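Local coordinates for protein SAM-dependent O-methyltransferase (Thermotoga maritima, PDB 1O54) that probably methylates N1 of adenosine 58 in tRNA with S-adenosyl-L-methionine as methyl donor, working as a homotetramer built from a dimer of dimers, at residues F30-F36 and T48-I53; T19-G23 and V58-P63; S123-A128 and N156-L162; K99-F103 and W237-F241. One frame throughout, in Å; residues are numbered along the deposited sequence. Where two conformers were deposited one is given.

Contact 1: F30-F36 and T48-I53; sequences FEDESEF and THLGII
Asp32 and His49 can meet because both set CG between backbone N and carbonyl carbon (chi1 73° and 67°), which carries the carboxylate and the imidazole toward each other between the ends of two beta hairpins. A type I turn, Phe30 to Glu33, joins strands 25-30 and 35-39; another, Thr48 to Gly51, joins strands 45-48 and 51-54. His49 NE2 donates to the syn lone pair of Asp32 OD2 at 3.1 Å, the oxygen lying almost in the ring plane. The other oxygen of Asp32, OD1, closes an Asx turn by taking Ser34 N at 3.1 Å from above the carboxylate. Held by Ser34 N at one oxygen and His49 NE2 at the other, the carboxylate is fixed in rotation. Beside these polar groups, Leu50 CD1 rests 3.4 Å from Phe30 CB, and the far end of the Phe30 ring reaches Ile53, CZ to CD1 at 3.6 Å. In the second turn Thr48 OG1 gives to Gly51 O at 2.7 Å and accepts from Leu50 N, an ST turn; its methyl CG2 sits over one face of the Phe36 ring, 4.0 Å from the centroid.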
loop_
_atom_site.group_PDB
_atom_site.type_symbol
_atom_site.label_atom_id
_atom_site.label_comp_id
_atom_site.label_asym_id
_atom_site.label_seq_id
_atom_site.Cartn_x
_atom_site.Cartn_y
_atom_site.Cartn_z
ATOM N N PHE A 30 -29.284 -8.133 -3.222
ATOM C CA PHE A 30 -30.047 -8.153 -1.971
ATOM C C PHE A 30 -29.413 -7.348 -0.818
ATOM O O PHE A 30 -28.238 -7.017 -0.871
ATOM C CB PHE A 30 -30.314 -9.617 -1.597
ATOM C CG PHE A 30 -31.309 -10.267 -2.517
ATOM C CD1 PHE A 30 -30.892 -10.852 -3.703
ATOM C CD2 PHE A 30 -32.665 -10.224 -2.233
ATOM C CE1 PHE A 30 -31.816 -11.390 -4.585
ATOM C CE2 PHE A 30 -33.584 -10.752 -3.112
ATOM C CZ PHE A 30 -33.144 -11.340 -4.291
ATOM N N GLU A 31 -30.219 -7.049 0.211
ATOM C CA GLU A 31 -29.790 -6.236 1.374
ATOM C C GLU A 31 -28.511 -6.743 2.055
ATOM O O GLU A 31 -27.674 -5.934 2.477
ATOM C CB GLU A 31 -30.905 -6.123 2.428
ATOM C CG GLU A 31 -32.174 -5.378 1.993
ATOM C CD GLU A 31 -33.269 -5.376 3.061
ATOM O OE1 GLU A 31 -33.380 -6.366 3.835
ATOM O OE2 GLU A 31 -34.044 -4.389 3.132
ATOM N N ASP A 32 -28.344 -8.064 2.148
ATOM C CA ASP A 32 -27.139 -8.655 2.771
ATOM C C ASP A 32 -25.968 -8.726 1.788
ATOM O O ASP A 32 -24.977 -9.446 2.017
ATOM C CB ASP A 32 -27.455 -10.048 3.357
ATOM C CG ASP A 32 -27.647 -11.111 2.288
ATOM O OD1 ASP A 32 -27.820 -10.754 1.104
ATOM O OD2 ASP A 32 -27.641 -12.333 2.532
ATOM N N GLU A 33 -26.104 -7.999 0.678
ATOM C CA GLU A 33 -25.075 -7.882 -0.332
ATOM C C GLU A 33 -24.836 -9.141 -1.178
ATOM O O GLU A 33 -23.944 -9.146 -2.011
ATOM C CB GLU A 33 -23.765 -7.375 0.288
ATOM C CG GLU A 33 -23.924 -6.173 1.219
ATOM C CD GLU A 33 -23.608 -4.848 0.553
ATOM O OE1 GLU A 33 -24.236 -4.517 -0.500
ATOM O OE2 GLU A 33 -22.723 -4.128 1.091
ATOM N N SER A 34 -25.645 -10.193 -1.032
ATOM C CA SER A 34 -25.526 -11.315 -1.968
ATOM C C SER A 34 -26.009 -10.830 -3.333
ATOM O O SER A 34 -26.887 -9.961 -3.406
ATOM C CB SER A 34 -26.319 -12.525 -1.493
ATOM O OG SER A 34 -27.565 -12.125 -0.997
ATOM N N GLU A 35 -25.388 -11.329 -4.394
ATOM C CA GLU A 35 -25.798 -10.988 -5.747
ATOM C C GLU A 35 -25.873 -12.248 -6.612
ATOM O O GLU A 35 -25.042 -13.152 -6.483
ATOM C CB GLU A 35 -24.827 -9.987 -6.384
ATOM C CG GLU A 35 -24.111 -9.039 -5.425
ATOM C CD GLU A 35 -24.678 -7.627 -5.400
ATOM O OE1 GLU A 35 -25.173 -7.202 -4.336
ATOM O OE2 GLU A 35 -24.605 -6.924 -6.426
ATOM N N PHE A 36 -26.876 -12.326 -7.472
ATOM C CA PHE A 36 -27.074 -13.508 -8.299
ATOM C C PHE A 36 -27.155 -13.090 -9.742
ATOM O O PHE A 36 -28.042 -12.305 -10.084
ATOM C CB PHE A 36 -28.362 -14.213 -7.899
ATOM C CG PHE A 36 -28.436 -14.533 -6.453
ATOM C CD1 PHE A 36 -27.807 -15.664 -5.952
ATOM C CD2 PHE A 36 -29.142 -13.731 -5.594
ATOM C CE1 PHE A 36 -27.872 -15.968 -4.606
ATOM C CE2 PHE A 36 -29.205 -14.014 -4.252
ATOM C CZ PHE A 36 -28.567 -15.142 -3.751
ATOM N N THR A 48 -32.519 -19.747 -3.288
ATOM C CA THR A 48 -31.405 -19.119 -2.584
ATOM C C THR A 48 -31.609 -19.161 -1.082
ATOM O O THR A 48 -32.703 -19.437 -0.601
ATOM C CB THR A 48 -31.265 -17.637 -2.991
ATOM O OG1 THR A 48 -32.301 -16.862 -2.372
ATOM C CG2 THR A 48 -31.470 -17.444 -4.487
ATOM N N HIS A 49 -30.547 -18.808 -0.360
ATOM C CA HIS A 49 -30.572 -18.718 1.103
ATOM C C HIS A 49 -31.531 -17.629 1.611
ATOM O O HIS A 49 -31.857 -17.594 2.809
ATOM C CB HIS A 49 -29.150 -18.479 1.647
ATOM C CG HIS A 49 -28.578 -17.146 1.283
ATOM N ND1 HIS A 49 -27.908 -16.923 0.101
ATOM C CD2 HIS A 49 -28.587 -15.963 1.943
ATOM C CE1 HIS A 49 -27.524 -15.659 0.047
ATOM N NE2 HIS A 49 -27.920 -15.055 1.154
ATOM N N LEU A 50 -31.975 -16.750 0.700
ATOM C CA LEU A 50 -32.975 -15.730 1.007
ATOM C C LEU A 50 -34.386 -16.111 0.536
ATOM O O LEU A 50 -35.353 -15.371 0.756
ATOM C CB LEU A 50 -32.563 -14.388 0.376
ATOM C CG LEU A 50 -31.232 -13.813 0.855
ATOM C CD1 LEU A 50 -30.956 -12.440 0.216
ATOM C CD2 LEU A 50 -31.201 -13.709 2.373
ATOM N N GLY A 51 -34.504 -17.271 -0.102
ATOM C CA GLY A 51 -35.793 -17.774 -0.527
ATOM C C GLY A 51 -35.819 -17.967 -2.022
ATOM O O GLY A 51 -34.782 -17.879 -2.690
ATOM N N ILE A 52 -37.015 -18.219 -2.541
ATOM C CA ILE A 52 -37.207 -18.501 -3.947
ATOM C C ILE A 52 -37.507 -17.213 -4.695
ATOM O O ILE A 52 -38.340 -16.422 -4.259
ATOM C CB ILE A 52 -38.391 -19.486 -4.148
ATOM C CG1 ILE A 52 -38.085 -20.806 -3.433
ATOM C CG2 ILE A 52 -38.641 -19.709 -5.651
ATOM C CD1 ILE A 52 -39.232 -21.750 -3.370
ATOM N N ILE A 53 -36.835 -17.032 -5.826
ATOM C CA ILE A 53 -37.103 -15.908 -6.723
ATOM C C ILE A 53 -37.776 -16.468 -7.980
ATOM O O ILE A 53 -37.230 -17.314 -8.667
ATOM C CB ILE A 53 -35.810 -15.161 -7.077
ATOM C CG1 ILE A 53 -35.069 -14.754 -5.799
ATOM C CG2 ILE A 53 -36.140 -13.939 -7.911
ATOM C CD1 ILE A 53 -33.594 -14.519 -5.982
#

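Contact 2: T19-G23 and V58-P63; sequences TLKPG and VFEKGP
Leu20 N donates to a water at 2.9 Å, and the same water donates a hydrogen bond to Lys61 O at 3.2 Å, so that the approach to strand 25-30 and the type I turn Val58-Lys61 are joined here through solvent. Lys61 N is taken up within its own turn by Val58 O. Between the two segments the contact is apolar. Leu20 carries its CG beside the backbone N and anti to the carbonyl carbon (chi1 -55°), which directs the isobutyl group at the turn: the side chains of Leu20 and Val58 cross at about a right angle, with Leu20 CD1 3.6 Å from Val58 CG1 and 3.9 Å from Gly62 CA. Leu20 CG also faces the ring of Pro63, more loosely. Phe59 CE2 approaches Pro22 N at 3.3 Å and Pro22 CD at 3.4 Å, while Lys21 C stands at the edge of the ring, in its plane, 3.6 Å from CE2. Ile77 of strand 74-78 and Ile79 continue the apolar packing round Leu20, as Leu40 does beside Val58. Lys21 turns away and forms a salt bridge with Asp24. Packing of leucine, valine, proline and phenylalanine thus holds two irregular segments of the N-terminal beta region together, and at its margin one water matches the peptide N-H of Leu20 to the carbonyl of Lys61, groups that do not pair directly across the contact.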
loop_
_atom_site.group_PDB
_atom_site.type_symbol
_atom_site.label_atom_id
_atom_site.label_comp_id
_atom_site.label_asym_id
_atom_site.label_seq_id
_atom_site.Cartn_x
_atom_site.Cartn_y
_atom_site.Cartn_z
ATOM N N THR A 19 -34.577 -3.023 -21.691
ATOM C CA THR A 19 -35.807 -3.800 -21.484
ATOM C C THR A 19 -35.493 -5.279 -21.235
ATOM O O THR A 19 -34.694 -5.862 -21.968
ATOM C CB THR A 19 -36.690 -3.652 -22.718
ATOM O OG1 THR A 19 -37.080 -2.278 -22.851
ATOM C CG2 THR A 19 -38.008 -4.430 -22.558
ATOM N N LEU A 20 -36.085 -5.875 -20.201
ATOM C CA LEU A 20 -35.751 -7.255 -19.845
ATOM C C LEU A 20 -36.569 -8.213 -20.689
ATOM O O LEU A 20 -37.796 -8.098 -20.780
ATOM C CB LEU A 20 -36.020 -7.528 -18.368
ATOM C CG LEU A 20 -35.314 -6.549 -17.424
ATOM C CD1 LEU A 20 -35.850 -6.736 -16.044
ATOM C CD2 LEU A 20 -33.820 -6.742 -17.470
ATOM N N LYS A 21 -35.881 -9.142 -21.338
ATOM C CA LYS A 21 -36.563 -10.165 -22.116
ATOM C C LYS A 21 -35.915 -11.535 -21.945
ATOM O O LYS A 21 -34.803 -11.647 -21.407
ATOM C CB LYS A 21 -36.638 -9.760 -23.581
ATOM C CG LYS A 21 -35.342 -9.574 -24.246
ATOM C CD LYS A 21 -35.353 -8.323 -25.115
ATOM C CE LYS A 21 -33.942 -8.010 -25.622
ATOM N NZ LYS A 21 -33.052 -7.331 -24.591
ATOM N N PRO A 22 -36.639 -12.574 -22.339
ATOM C CA PRO A 22 -36.101 -13.926 -22.307
ATOM C C PRO A 22 -34.694 -13.991 -22.880
ATOM O O PRO A 22 -34.418 -13.469 -23.961
ATOM C CB PRO A 22 -37.117 -14.714 -23.124
ATOM C CG PRO A 22 -38.405 -14.041 -22.802
ATOM C CD PRO A 22 -38.061 -12.570 -22.765
ATOM N N GLY A 23 -33.804 -14.598 -22.098
ATOM C CA GLY A 23 -32.430 -14.806 -22.499
ATOM C C GLY A 23 -31.505 -13.699 -22.068
ATOM O O GLY A 23 -30.296 -13.832 -22.207
ATOM N N VAL A 58 -39.697 -10.991 -12.956
ATOM C CA VAL A 58 -38.730 -10.076 -13.491
ATOM C C VAL A 58 -39.172 -9.506 -14.835
ATOM O O VAL A 58 -38.935 -8.331 -15.100
ATOM C CB VAL A 58 -37.321 -10.723 -13.602
ATOM C CG1 VAL A 58 -36.360 -9.763 -14.217
ATOM C CG2 VAL A 58 -36.848 -11.156 -12.214
ATOM N N PHE A 59 -39.841 -10.319 -15.662
ATOM C CA PHE A 59 -40.323 -9.823 -16.960
ATOM C C PHE A 59 -41.381 -8.711 -16.818
ATOM O O PHE A 59 -41.628 -7.964 -17.774
ATOM C CB PHE A 59 -40.908 -10.935 -17.815
ATOM C CG PHE A 59 -39.935 -12.017 -18.158
ATOM C CD1 PHE A 59 -40.063 -13.271 -17.606
ATOM C CD2 PHE A 59 -38.887 -11.780 -19.025
ATOM C CE1 PHE A 59 -39.162 -14.295 -17.918
ATOM C CE2 PHE A 59 -37.965 -12.808 -19.333
ATOM C CZ PHE A 59 -38.129 -14.069 -18.781
ATOM N N GLU A 60 -41.994 -8.613 -15.647
ATOM C CA GLU A 60 -43.012 -7.568 -15.382
ATOM C C GLU A 60 -42.468 -6.390 -14.609
ATOM O O GLU A 60 -43.254 -5.575 -14.092
ATOM C CB GLU A 60 -44.145 -8.154 -14.580
ATOM C CG GLU A 60 -44.638 -9.492 -15.070
ATOM C CD GLU A 60 -45.136 -9.430 -16.507
ATOM O OE1 GLU A 60 -44.889 -8.435 -17.233
ATOM O OE2 GLU A 60 -45.755 -10.392 -16.898
ATOM N N LYS A 61 -41.136 -6.339 -14.496
ATOM C CA LYS A 61 -40.441 -5.291 -13.768
ATOM C C LYS A 61 -39.419 -4.697 -14.723
ATOM O O LYS A 61 -39.555 -4.828 -15.947
ATOM C CB LYS A 61 -39.788 -5.879 -12.511
ATOM C CG LYS A 61 -40.743 -6.625 -11.570
ATOM C CD LYS A 61 -41.185 -5.790 -10.397
ATOM C CE LYS A 61 -41.785 -6.644 -9.271
ATOM N NZ LYS A 61 -41.733 -5.896 -7.978
ATOM N N GLY A 62 -38.380 -4.059 -14.208
ATOM C CA GLY A 62 -37.414 -3.337 -15.031
ATOM C C GLY A 62 -36.181 -3.079 -14.175
ATOM O O GLY A 62 -36.250 -3.302 -12.960
ATOM N N PRO A 63 -35.059 -2.644 -14.751
ATOM C CA PRO A 63 -33.892 -2.366 -13.944
ATOM C C PRO A 63 -34.178 -1.272 -12.923
ATOM O O PRO A 63 -34.841 -0.262 -13.245
ATOM C CB PRO A 63 -32.837 -1.929 -14.967
ATOM C CG PRO A 63 -33.338 -2.423 -16.233
ATOM C CD PRO A 63 -34.779 -2.404 -16.183
HETATM O O HOH W 1 -37.814 -4.276 -18.593
HETATM O O HOH W 2 -39.981 -6.974 -20.424
#

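Contact 3: S123-A128 and N156-L162; sequences SGAMCA and NLTKWGL
Ser123 and Gly124 belong to the glycine-rich turn between strand 115-119 and helix 125-134, consistent with the Rossmann-type turn of class I methyltransferases, and they meet the C-terminal end of helix 147-159. The polar link is a single, nearly straight bond: Asn156 ND2 gives to Ser123 O at 2.8 Å (176° at the hydrogen), in the plane of its own amide and on a lone pair of the carbonyl. Ser123 OG meanwhile accepts from Ala125 N, an ST turn at the start of the helix, with Gly124 as N-cap. Behind this bond the contact is apolar. Ala128 CB is met by three side chains, at 3.6 Å by Trp160 CE3, at 3.8 Å by Leu162 CD1 and at 3.9 Å by Leu157 CD2. The indole also brings its edge to Gly124 O, 3.8 Å from CZ3, while Asn156 O lies over one of its faces. Leu157 forks, its CD1 reaching Cys127 SG at 4.0 Å. A Schellman motif at Gly161 ends the helix, Leu162 N bonding back to Leu157 O, and thereby swings Leu162 round to Ala128. Helix 82-87 packs on the pair through Ile86 at Ala125 and Leu82 at Ala128 and Trp160; Val166 of strand 166-169 touches Cys127 and Leu157, and Met126 faces helix 98-107.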
loop_
_atom_site.group_PDB
_atom_site.type_symbol
_atom_site.label_atom_id
_atom_site.label_comp_id
_atom_site.label_asym_id
_atom_site.label_seq_id
_atom_site.Cartn_x
_atom_site.Cartn_y
_atom_site.Cartn_z
ATOM N N SER A 123 -10.631 -16.769 -20.666
ATOM C CA SER A 123 -12.064 -16.501 -20.599
ATOM C C SER A 123 -12.510 -15.307 -21.453
ATOM O O SER A 123 -13.689 -15.099 -21.676
ATOM C CB SER A 123 -12.435 -16.191 -19.151
ATOM O OG SER A 123 -11.998 -14.866 -18.832
ATOM N N GLY A 124 -11.556 -14.510 -21.933
ATOM C CA GLY A 124 -11.880 -13.326 -22.700
ATOM C C GLY A 124 -12.072 -12.076 -21.882
ATOM O O GLY A 124 -12.496 -11.046 -22.439
ATOM N N ALA A 125 -11.742 -12.117 -20.578
ATOM C CA ALA A 125 -12.003 -10.950 -19.714
ATOM C C ALA A 125 -11.210 -9.718 -20.173
ATOM O O ALA A 125 -11.776 -8.627 -20.402
ATOM C CB ALA A 125 -11.709 -11.271 -18.253
ATOM N N MET A 126 -9.902 -9.854 -20.345
ATOM C CA MET A 126 -9.087 -8.737 -20.831
ATOM C C MET A 126 -9.460 -8.400 -22.285
ATOM O O MET A 126 -9.487 -7.243 -22.686
ATOM C CB MET A 126 -7.622 -9.067 -20.741
ATOM C CG MET A 126 -6.703 -8.115 -21.391
ATOM S SD MET A 126 -6.747 -6.560 -20.400
ATOM C CE MET A 126 -5.889 -5.463 -21.318
ATOM N N CYS A 127 -9.680 -9.456 -23.061
ATOM C CA CYS A 127 -10.143 -9.333 -24.460
ATOM C C CYS A 127 -11.354 -8.402 -24.578
ATOM O O CYS A 127 -11.393 -7.480 -25.417
ATOM C CB CYS A 127 -10.419 -10.688 -25.076
ATOM S SG CYS A 127 -10.504 -10.516 -26.874
ATOM N N ALA A 128 -12.307 -8.593 -23.678
ATOM C CA ALA A 128 -13.491 -7.744 -23.650
ATOM C C ALA A 128 -13.190 -6.285 -23.407
ATOM O O ALA A 128 -13.812 -5.404 -24.026
ATOM C CB ALA A 128 -14.462 -8.275 -22.584
ATOM N N ASN A 156 -18.450 -16.042 -24.244
ATOM C CA ASN A 156 -18.486 -14.841 -23.376
ATOM C C ASN A 156 -18.589 -13.550 -24.160
ATOM O O ASN A 156 -19.470 -12.726 -23.900
ATOM C CB ASN A 156 -17.264 -14.811 -22.461
ATOM C CG ASN A 156 -17.323 -15.825 -21.335
ATOM O OD1 ASN A 156 -18.404 -16.306 -20.959
ATOM N ND2 ASN A 156 -16.157 -16.174 -20.794
ATOM N N LEU A 157 -17.674 -13.333 -25.124
ATOM C CA LEU A 157 -17.706 -12.132 -25.941
ATOM C C LEU A 157 -19.027 -11.960 -26.680
ATOM O O LEU A 157 -19.473 -10.855 -26.867
ATOM C CB LEU A 157 -16.519 -12.062 -26.915
ATOM C CG LEU A 157 -15.181 -11.892 -26.192
ATOM C CD1 LEU A 157 -14.044 -12.342 -27.114
ATOM C CD2 LEU A 157 -14.900 -10.472 -25.726
ATOM N N THR A 158 -19.639 -13.056 -27.112
ATOM C CA THR A 158 -20.943 -12.977 -27.783
ATOM C C THR A 158 -22.039 -12.470 -26.804
ATOM O O THR A 158 -22.780 -11.514 -27.105
ATOM C CB THR A 158 -21.292 -14.350 -28.381
ATOM O OG1 THR A 158 -20.335 -14.686 -29.409
ATOM C CG2 THR A 158 -22.631 -14.314 -29.075
ATOM N N LYS A 159 -22.084 -13.093 -25.634
ATOM C CA LYS A 159 -23.004 -12.718 -24.555
ATOM C C LYS A 159 -22.800 -11.250 -24.161
ATOM O O LYS A 159 -23.760 -10.572 -23.828
ATOM C CB LYS A 159 -22.796 -13.600 -23.315
ATOM C CG LYS A 159 -23.184 -15.063 -23.436
ATOM C CD LYS A 159 -22.819 -15.824 -22.142
ATOM C CE LYS A 159 -23.155 -17.329 -22.218
ATOM N NZ LYS A 159 -22.617 -18.101 -21.043
ATOM N N TRP A 160 -21.552 -10.760 -24.228
ATOM C CA TRP A 160 -21.217 -9.428 -23.745
ATOM C C TRP A 160 -21.313 -8.371 -24.841
ATOM O O TRP A 160 -20.974 -7.209 -24.599
ATOM C CB TRP A 160 -19.822 -9.387 -23.086
ATOM C CG TRP A 160 -19.645 -10.317 -21.941
ATOM C CD1 TRP A 160 -20.635 -10.885 -21.159
ATOM C CD2 TRP A 160 -18.412 -10.831 -21.449
ATOM N NE1 TRP A 160 -20.081 -11.723 -20.225
ATOM C CE2 TRP A 160 -18.711 -11.711 -20.380
ATOM C CE3 TRP A 160 -17.062 -10.659 -21.817
ATOM C CZ2 TRP A 160 -17.728 -12.399 -19.670
ATOM C CZ3 TRP A 160 -16.080 -11.353 -21.105
ATOM C CH2 TRP A 160 -16.417 -12.201 -20.045
ATOM N N GLY A 161 -21.764 -8.778 -26.035
ATOM C CA GLY A 161 -22.028 -7.853 -27.143
ATOM C C GLY A 161 -20.797 -7.317 -27.845
ATOM O O GLY A 161 -20.822 -6.241 -28.462
ATOM N N LEU A 162 -19.723 -8.082 -27.768
ATOM C CA LEU A 162 -18.419 -7.633 -28.262
ATOM C C LEU A 162 -17.772 -8.529 -29.331
ATOM O O LEU A 162 -16.735 -8.180 -29.907
ATOM C CB LEU A 162 -17.495 -7.510 -27.067
ATOM C CG LEU A 162 -17.908 -6.397 -26.084
ATOM C CD1 LEU A 162 -17.168 -6.622 -24.756
ATOM C CD2 LEU A 162 -17.632 -5.031 -26.668
#

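Contact 4: K99-F103 and W237-F241; sequences KDSSF and WESLF
Lys99 and Ser239 meet where helix 98-107 passes strand 234-245, the local axes 9.9 Å apart and their directions 131° from each other. Lys99 runs alongside Phe241, then bends at its end (chi4 79°) to bring NZ onto the strand. There NZ donates to Ser239 OG at 2.7 Å and to Ser239 O at 2.9 Å, the latter met from above the carbonyl plane. It also forms a salt bridge with Asp100 OD1 at 2.9 Å, and Thr261 OG1 is a further partner of NZ. One water ties the helix and strand again, donating to Lys99 O and Asp100 OD1 and accepting from Ser239 OG; Asp100 OD2 is held by Thr261. The aliphatic part of Lys99 covers an aromatic face, CB standing 3.8 Å from the centroid of Phe241. One helical turn on, Phe103 puts its edge to the face of the five-membered ring of Trp237, T-shaped, centroids 5.7 Å apart and planes at 72°. Strand 237-241 pairs antiparallel with a strand of a second subunit, whose Phe103 meets Phe241, and Glu238 forms salt bridges to Arg242 of both the second and a third subunit; within the chain, Met264 of strand 263-269 packs against Phe103 and Trp237.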
loop_
_atom_site.group_PDB
_atom_site.type_symbol
_atom_site.label_atom_id
_atom_site.label_comp_id
_atom_site.label_asym_id
_atom_site.label_seq_id
_atom_site.Cartn_x
_atom_site.Cartn_y
_atom_site.Cartn_z
ATOM N N LYS A 99 -9.185 -4.096 -12.016
ATOM C CA LYS A 99 -8.275 -3.050 -11.527
ATOM C C LYS A 99 -7.028 -2.965 -12.419
ATOM O O LYS A 99 -6.458 -1.896 -12.625
ATOM C CB LYS A 99 -7.843 -3.301 -10.068
ATOM C CG LYS A 99 -6.870 -4.478 -9.832
ATOM C CD LYS A 99 -6.273 -4.407 -8.428
ATOM C CE LYS A 99 -5.099 -5.272 -8.237
ATOM N NZ LYS A 99 -3.843 -4.764 -8.764
ATOM N N ASP A 100 -6.624 -4.097 -12.978
ATOM C CA ASP A 100 -5.469 -4.093 -13.850
ATOM C C ASP A 100 -5.894 -3.838 -15.309
ATOM O O ASP A 100 -5.252 -3.081 -15.987
ATOM C CB ASP A 100 -4.700 -5.413 -13.756
ATOM C CG ASP A 100 -4.057 -5.644 -12.386
ATOM O OD1 ASP A 100 -3.675 -4.662 -11.659
ATOM O OD2 ASP A 100 -3.846 -6.816 -11.986
ATOM N N SER A 101 -6.885 -4.570 -15.814
ATOM C CA SER A 101 -7.245 -4.464 -17.226
ATOM C C SER A 101 -7.592 -3.033 -17.675
ATOM O O SER A 101 -7.165 -2.609 -18.737
ATOM C CB SER A 101 -8.359 -5.464 -17.591
ATOM O OG SER A 101 -9.501 -5.220 -16.844
ATOM N N SER A 102 -8.331 -2.286 -16.855
ATOM C CA SER A 102 -8.692 -0.916 -17.183
ATOM C C SER A 102 -7.442 -0.032 -17.362
ATOM O O SER A 102 -7.299 0.737 -18.336
ATOM C CB SER A 102 -9.634 -0.373 -16.081
ATOM O OG SER A 102 -9.087 -0.475 -14.757
ATOM N N PHE A 103 -6.534 -0.161 -16.406
ATOM C CA PHE A 103 -5.291 0.576 -16.420
ATOM C C PHE A 103 -4.437 0.190 -17.635
ATOM O O PHE A 103 -3.891 1.066 -18.344
ATOM C CB PHE A 103 -4.562 0.321 -15.113
ATOM C CG PHE A 103 -3.207 0.987 -15.032
ATOM C CD1 PHE A 103 -3.086 2.364 -14.877
ATOM C CD2 PHE A 103 -2.059 0.218 -15.059
ATOM C CE1 PHE A 103 -1.822 2.961 -14.783
ATOM C CE2 PHE A 103 -0.828 0.792 -14.937
ATOM C CZ PHE A 103 -0.704 2.163 -14.797
ATOM N N TRP A 237 4.750 -1.656 -13.153
ATOM C CA TRP A 237 3.774 -1.128 -12.195
ATOM C C TRP A 237 3.100 -2.261 -11.422
ATOM O O TRP A 237 2.856 -3.352 -11.960
ATOM C CB TRP A 237 2.695 -0.314 -12.929
ATOM C CG TRP A 237 3.192 0.972 -13.421
ATOM C CD1 TRP A 237 3.707 1.258 -14.672
ATOM C CD2 TRP A 237 3.234 2.199 -12.686
ATOM N NE1 TRP A 237 4.082 2.589 -14.732
ATOM C CE2 TRP A 237 3.789 3.183 -13.534
ATOM C CE3 TRP A 237 2.860 2.571 -11.393
ATOM C CZ2 TRP A 237 3.970 4.518 -13.126
ATOM C CZ3 TRP A 237 3.019 3.895 -10.994
ATOM C CH2 TRP A 237 3.596 4.839 -11.838
ATOM N N GLU A 238 2.771 -1.984 -10.166
ATOM C CA GLU A 238 1.809 -2.778 -9.449
ATOM C C GLU A 238 0.809 -1.837 -8.787
ATOM O O GLU A 238 1.149 -0.672 -8.483
ATOM C CB GLU A 238 2.466 -3.671 -8.384
ATOM C CG GLU A 238 2.799 -2.948 -7.121
ATOM C CD GLU A 238 3.504 -3.836 -6.077
ATOM O OE1 GLU A 238 3.099 -4.989 -5.827
ATOM O OE2 GLU A 238 4.425 -3.307 -5.491
ATOM N N SER A 239 -0.389 -2.323 -8.554
ATOM C CA SER A 239 -1.373 -1.522 -7.834
ATOM C C SER A 239 -1.982 -2.314 -6.682
ATOM O O SER A 239 -2.126 -3.571 -6.769
ATOM C CB SER A 239 -2.488 -1.080 -8.765
ATOM O OG SER A 239 -3.244 -2.177 -9.211
ATOM N N LEU A 240 -2.330 -1.586 -5.610
ATOM C CA LEU A 240 -3.087 -2.097 -4.491
ATOM C C LEU A 240 -4.349 -1.274 -4.415
ATOM O O LEU A 240 -4.280 -0.042 -4.324
ATOM C CB LEU A 240 -2.324 -1.966 -3.153
ATOM N N PHE A 241 -5.481 -1.950 -4.446
ATOM C CA PHE A 241 -6.786 -1.313 -4.301
ATOM C C PHE A 241 -7.379 -1.694 -2.959
ATOM O O PHE A 241 -7.406 -2.868 -2.595
ATOM C CB PHE A 241 -7.722 -1.728 -5.417
ATOM C CG PHE A 241 -7.544 -0.968 -6.680
ATOM C CD1 PHE A 241 -6.367 -1.054 -7.400
ATOM C CD2 PHE A 241 -8.543 -0.144 -7.146
ATOM C CE1 PHE A 241 -6.193 -0.378 -8.582
ATOM C CE2 PHE A 241 -8.402 0.540 -8.319
ATOM C CZ PHE A 241 -7.213 0.455 -9.042
HETATM O O HOH W 3 -3.782 -1.936 -11.755
HETATM O O HOH W 4 -1.130 -4.906 -10.103
#

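Contacts 1 and 2 both belong to the N-terminal beta region, with centres 18 Å apart and nearest atoms about 5 Å apart, and residues 30-53 lie wholly between the two segments of contact 2. Contacts 3 and 4 belong to the methyltransferase domain and touch directly, Met126 SD packing 3.4 Å from Ser101 CB. Both lie near the predicted S-adenosyl-L-methionine site: the side chains of Ala125 and Asp100 each lie about 9 Å from that of Asp188. Contacts 2 and 4 sit on opposite sides of the chain's centre, their centres 34 Å apart. Contact 4 faces the subunit interface, whereas contact 3 is enclosed within its own chain.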